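Phosphonate monoester hydrolase (Ruegeria pomeroyi, PDB 4UPK) is an enzyme of the sulfatase family, in the alkaline phosphatase superfamily, built around a mixed beta sheet flanked by helices. Local coordinates at residues A[36-41]-A[87-92]; A[129-134]-A[155-160]. All coordinates share one frame; numbering follows the deposited sequence.

Contact 1. Residues A[36-41]-A[87-92]; sequences VLFIII and ASILTG
The CG2 methyl of I89 meets two neighbouring side-chain ends of strand 36-41 at once, 3.7 Å from F38 CZ and 3.8 Å from I40 CD1. It meets the F38 ring at its rim, close to the ring plane. L90 adds a looser touch, its CD2 lying 4.4 Å from F38 CE2 in an oblique position. All four residues are buried, and every atom that meets across the contact is carbon.

F38 spans the gap because its CG lies anti to the backbone N (chi1 -169°), which extends the ring from the strand. I40 reaches in with its CG1-CD1 arm and passes I89 in the opposite sense. H236 stacks on the F38 ring, bonds through ND1 to F38 O and also touches I40 and L90, while L394 and I398 of helix 394-402 pack against F38.

On the helical side, the last turn is fastened by doubled bonding at A87 O. This oxygen accepts from T91 N at 3.0 Å and from T91 OG1 at 2.6 Å, the two donors arriving from opposite faces of the carbonyl plane. One residue on, G92 N still bonds to S88 O at 2.8 Å, but G92 itself turns to positive phi and ends the helix.

The axes of strand 36-41 and helix 87-91 lie 12.4 Å apart at 170°, nearly antiparallel. The strand runs parallel to both neighbours, 234-239 and 340-346, and the side chains of L37 and I41 pack against helix 303-333. Such a central strand with helices packed on both faces is characteristic of the alpha/beta core of the alkaline phosphatase superfamily.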
loop_
_atom_site.group_PDB
_atom_site.type_symbol
_atom_site.label_atom_id
_atom_site.label_comp_id
_atom_site.label_asym_id
_atom_site.label_seq_id
_atom_site.Cartn_x
_atom_site.Cartn_y
_atom_site.Cartn_z
ATOM N N VAL A 36 28.679 9.994 5.974
ATOM C CA VAL A 36 28.296 10.850 4.861
ATOM C C VAL A 36 27.858 12.218 5.396
ATOM O O VAL A 36 26.920 12.311 6.185
ATOM C CB VAL A 36 27.282 10.218 3.854
ATOM C CG1 VAL A 36 27.002 11.177 2.688
ATOM C CG2 VAL A 36 27.791 8.876 3.324
ATOM N N LEU A 37 28.574 13.267 4.989
ATOM C CA LEU A 37 28.257 14.640 5.356
ATOM C C LEU A 37 27.888 15.367 4.082
ATOM O O LEU A 37 28.747 15.664 3.248
ATOM C CB LEU A 37 29.396 15.358 6.123
ATOM C CG LEU A 37 29.148 16.864 6.472
ATOM C CD1 LEU A 37 27.931 17.051 7.383
ATOM C CD2 LEU A 37 30.356 17.493 7.080
ATOM N N PHE A 38 26.590 15.627 3.929
ATOM C CA PHE A 38 26.025 16.276 2.760
ATOM C C PHE A 38 25.527 17.677 3.114
ATOM O O PHE A 38 24.481 17.829 3.763
ATOM C CB PHE A 38 24.910 15.387 2.172
ATOM C CG PHE A 38 24.359 15.754 0.813
ATOM C CD1 PHE A 38 24.973 16.733 0.029
ATOM C CD2 PHE A 38 23.258 15.086 0.293
ATOM C CE1 PHE A 38 24.465 17.067 -1.227
ATOM C CE2 PHE A 38 22.749 15.423 -0.959
ATOM C CZ PHE A 38 23.370 16.398 -1.719
ATOM N N ILE A 39 26.319 18.711 2.712
ATOM C CA ILE A 39 25.960 20.114 2.952
ATOM C C ILE A 39 25.490 20.738 1.647
ATOM O O ILE A 39 26.185 20.635 0.630
ATOM C CB ILE A 39 27.066 21.010 3.629
ATOM C CG1 ILE A 39 27.616 20.387 4.911
ATOM C CG2 ILE A 39 26.545 22.479 3.888
ATOM C CD1 ILE A 39 28.854 21.144 5.472
ATOM N N ILE A 40 24.332 21.431 1.716
ATOM C CA ILE A 40 23.734 22.177 0.622
ATOM C C ILE A 40 23.486 23.611 1.097
ATOM O O ILE A 40 22.719 23.842 2.046
ATOM C CB ILE A 40 22.441 21.507 0.012
ATOM C CG1 ILE A 40 22.738 20.091 -0.533
ATOM C CG2 ILE A 40 21.808 22.418 -1.080
ATOM C CD1 ILE A 40 21.540 19.330 -1.040
ATOM N N ILE A 41 24.159 24.563 0.436
ATOM C CA ILE A 41 24.014 25.991 0.694
ATOM C C ILE A 41 22.967 26.441 -0.340
ATOM O O ILE A 41 23.087 26.094 -1.505
ATOM C CB ILE A 41 25.374 26.762 0.541
ATOM C CG1 ILE A 41 26.451 26.232 1.506
ATOM C CG2 ILE A 41 25.196 28.285 0.733
ATOM C CD1 ILE A 41 27.914 26.625 1.110
ATOM N N ALA A 87 14.238 18.352 -5.425
ATOM C CA ALA A 87 13.678 17.065 -5.853
ATOM C C ALA A 87 14.653 16.286 -6.794
ATOM O O ALA A 87 14.857 15.095 -6.626
ATOM C CB ALA A 87 12.310 17.264 -6.478
ATOM N N SER A 88 15.345 16.988 -7.671
ATOM C CA SER A 88 16.345 16.422 -8.589
ATOM C C SER A 88 17.605 15.945 -7.891
ATOM O O SER A 88 18.113 14.887 -8.227
ATOM C CB SER A 88 16.714 17.456 -9.655
ATOM O OG SER A 88 15.762 17.504 -10.703
ATOM N N ILE A 89 18.134 16.740 -6.957
ATOM C CA ILE A 89 19.327 16.435 -6.154
ATOM C C ILE A 89 19.081 15.217 -5.258
ATOM O O ILE A 89 19.918 14.297 -5.202
ATOM C CB ILE A 89 19.772 17.699 -5.356
ATOM C CG1 ILE A 89 20.395 18.731 -6.319
ATOM C CG2 ILE A 89 20.738 17.365 -4.190
ATOM C CD1 ILE A 89 20.549 20.248 -5.769
ATOM N N LEU A 90 17.927 15.222 -4.557
ATOM C CA LEU A 90 17.576 14.152 -3.636
ATOM C C LEU A 90 17.072 12.868 -4.277
ATOM O O LEU A 90 17.131 11.828 -3.625
ATOM C CB LEU A 90 16.627 14.639 -2.531
ATOM C CG LEU A 90 17.107 15.797 -1.642
ATOM C CD1 LEU A 90 15.977 16.327 -0.781
ATOM C CD2 LEU A 90 18.333 15.427 -0.822
ATOM N N THR A 91 16.589 12.918 -5.536
ATOM C CA THR A 91 16.103 11.719 -6.263
ATOM C C THR A 91 17.072 11.239 -7.343
ATOM O O THR A 91 16.958 10.093 -7.773
ATOM C CB THR A 91 14.705 11.912 -6.894
ATOM O OG1 THR A 91 14.775 12.883 -7.945
ATOM C CG2 THR A 91 13.615 12.250 -5.875
ATOM N N GLY A 92 17.986 12.102 -7.793
ATOM C CA GLY A 92 18.928 11.747 -8.853
ATOM C C GLY A 92 18.298 11.683 -10.238
ATOM O O GLY A 92 18.902 11.143 -11.173
#

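Contact 2. Residues A[129-134]-A[155-160]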
loop_
_atom_site.group_PDB
_atom_site.type_symbol
_atom_site.label_atom_id
_atom_site.label_comp_id
_atom_site.label_asym_id
_atom_site.label_seq_id
_atom_site.Cartn_x
_atom_site.Cartn_y
_atom_site.Cartn_z
ATOM N N GLY A 129 17.795 21.115 8.929
ATOM C CA GLY A 129 17.267 22.090 7.997
ATOM C C GLY A 129 15.954 21.755 7.330
ATOM O O GLY A 129 14.929 21.674 8.000
ATOM N N TYR A 130 15.958 21.660 5.991
ATOM C CA TYR A 130 14.772 21.451 5.130
ATOM C C TYR A 130 15.102 20.668 3.858
ATOM O O TYR A 130 16.257 20.641 3.450
ATOM C CB TYR A 130 14.185 22.820 4.712
ATOM C CG TYR A 130 15.196 23.700 4.000
ATOM C CD1 TYR A 130 16.124 24.451 4.716
ATOM C CD2 TYR A 130 15.230 23.774 2.603
ATOM C CE1 TYR A 130 17.045 25.272 4.070
ATOM C CE2 TYR A 130 16.175 24.558 1.950
ATOM C CZ TYR A 130 17.090 25.300 2.694
ATOM O OH TYR A 130 18.051 26.073 2.101
ATOM N N THR A 131 14.069 20.098 3.198
ATOM C CA THR A 131 14.170 19.368 1.901
ATOM C C THR A 131 13.269 20.021 0.848
ATOM O O THR A 131 13.468 19.795 -0.344
ATOM C CB THR A 131 13.854 17.853 2.022
ATOM O OG1 THR A 131 12.576 17.686 2.618
ATOM C CG2 THR A 131 14.893 17.094 2.806
ATOM N N ASP A 132 12.292 20.846 1.289
ATOM C CA ASP A 132 11.317 21.539 0.437
ATOM C C ASP A 132 10.579 20.591 -0.494
ATOM O O ASP A 132 10.467 20.841 -1.710
ATOM C CB ASP A 132 11.942 22.750 -0.311
ATOM C CG ASP A 132 12.224 23.951 0.563
ATOM O OD1 ASP A 132 11.685 24.007 1.693
ATOM O OD2 ASP A 132 12.947 24.854 0.107
ATOM N N THR A 133 10.064 19.495 0.096
ATOM C CA THR A 133 9.369 18.430 -0.616
ATOM C C THR A 133 7.843 18.566 -0.544
ATOM O O THR A 133 7.264 18.611 0.548
ATOM C CB THR A 133 9.863 17.040 -0.191
ATOM O OG1 THR A 133 11.274 17.057 -0.007
ATOM C CG2 THR A 133 9.488 15.946 -1.202
ATOM N N SER A 134 7.206 18.604 -1.730
ATOM C CA SER A 134 5.761 18.644 -1.863
ATOM C C SER A 134 5.310 17.189 -1.804
ATOM O O SER A 134 5.713 16.365 -2.635
ATOM C CB SER A 134 5.373 19.294 -3.182
ATOM O OG SER A 134 5.961 20.576 -3.290
ATOM N N ARG A 155 10.295 11.855 2.729
ATOM C CA ARG A 155 10.138 10.494 3.221
ATOM C C ARG A 155 11.520 9.829 3.344
ATOM O O ARG A 155 12.297 9.827 2.378
ATOM C CB ARG A 155 9.267 9.706 2.218
ATOM C CG ARG A 155 9.040 8.247 2.571
ATOM C CD ARG A 155 8.535 7.428 1.404
ATOM N NE ARG A 155 8.358 6.034 1.815
ATOM C CZ ARG A 155 7.772 5.092 1.082
ATOM N NH1 ARG A 155 7.297 5.378 -0.125
ATOM N NH2 ARG A 155 7.649 3.857 1.554
ATOM N N GLY A 156 11.805 9.289 4.531
ATOM C CA GLY A 156 13.070 8.631 4.812
ATOM C C GLY A 156 13.981 9.462 5.688
ATOM O O GLY A 156 14.768 8.904 6.452
ATOM N N PHE A 157 13.887 10.804 5.594
ATOM C CA PHE A 157 14.706 11.706 6.403
ATOM C C PHE A 157 14.203 11.788 7.819
ATOM O O PHE A 157 12.997 11.906 8.055
ATOM C CB PHE A 157 14.812 13.115 5.786
ATOM C CG PHE A 157 15.872 13.273 4.721
ATOM C CD1 PHE A 157 17.215 13.405 5.065
ATOM C CD2 PHE A 157 15.532 13.288 3.376
ATOM C CE1 PHE A 157 18.206 13.535 4.079
ATOM C CE2 PHE A 157 16.520 13.423 2.388
ATOM C CZ PHE A 157 17.852 13.551 2.748
ATOM N N HIS A 158 15.138 11.705 8.768
ATOM C CA HIS A 158 14.827 11.806 10.171
ATOM C C HIS A 158 15.259 13.208 10.581
ATOM O O HIS A 158 16.448 13.543 10.579
ATOM C CB HIS A 158 15.499 10.709 11.000
ATOM C CG HIS A 158 14.918 10.587 12.375
ATOM N ND1 HIS A 158 13.931 9.655 12.659
ATOM C CD2 HIS A 158 15.193 11.292 13.497
ATOM C CE1 HIS A 158 13.648 9.810 13.944
ATOM N NE2 HIS A 158 14.390 10.777 14.496
ATOM N N GLU A 159 14.264 14.058 10.839
ATOM C CA GLU A 159 14.494 15.445 11.186
ATOM C C GLU A 159 14.977 15.605 12.627
ATOM O O GLU A 159 14.281 15.207 13.552
ATOM C CB GLU A 159 13.228 16.258 10.920
ATOM C CG GLU A 159 13.454 17.749 10.891
ATOM C CD GLU A 159 12.150 18.496 10.771
ATOM O OE1 GLU A 159 11.372 18.477 11.750
ATOM O OE2 GLU A 159 11.903 19.107 9.706
ATOM N N VAL A 160 16.185 16.170 12.790
ATOM C CA VAL A 160 16.810 16.475 14.074
ATOM C C VAL A 160 16.461 17.939 14.454
ATOM O O VAL A 160 16.014 18.189 15.574
ATOM C CB VAL A 160 18.337 16.198 14.078
ATOM C CG1 VAL A 160 18.886 16.248 15.502
ATOM C CG2 VAL A 160 18.655 14.846 13.438
HETATM O O HOH W 1 12.673 20.546 7.774
#
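F157 and E159 of 155-160 approach T131 and G129, one by apolar packing and the other through a water. Leading into them, R155 O and G156 O accept bonds from N113 ND2 and R119 NE, which tie down the approach to strand 158-162. At F157 the ring is placed opposite the carbonyl carbon (chi1 -84°) and offers a face to T131. The T131 CG2 methyl makes a CH-pi contact there, 4.3 Å from the F157 ring centroid and 26° off its normal, over the face but well off its centre, on the CD2-CE2 side, with F157 CD2 at 3.9 Å. On the other branch of T131, OG1 accepts a hydrogen bond from M154 N, just ahead of R155, and pairs with T133 OG1 at 3.0 Å, where either hydroxyl could be the donor.

This is the connection between two neighbouring parallel strands of the main sheet, 125-127 and 158-162; no helix or strand occurs between the two segments, so the link is made by loop alone.

E159 extends its side chain (chi1 -165°), which brings the carboxylate toward G129. E159 OE2 lies 4.3 Å from G129 O, and one water donates to both, at a short 2.5 Å from G129 O and likewise 2.5 Å from E159 OE2. R164 forms a salt bridge with E159 OE2, an interaction likely to favour the charged carboxylate, and E159 OE1 bonds to H158 NE2 of the second subunit.

The centres of the two contacts lie about 11 Å apart, and L90 joins them: its CD1 is 3.8 Å from T131 CG2 and its CD2 4.1 Å from F157 CZ. They follow in series along the chain, contact 1 closing before contact 2 opens, and both belong to the sulfatase domain. Each reaches the same mixed sheet. Strand 234-239 pairs in parallel with 35-41 on one side and with 125-127 on the other, and its H236 meets both F38 and F157. Helix 82-91 thus packs through L90 on strands 35-41 and 234-239 and on the loop between strands 125-127 and 158-162; the latter strand also bonds to another subunit.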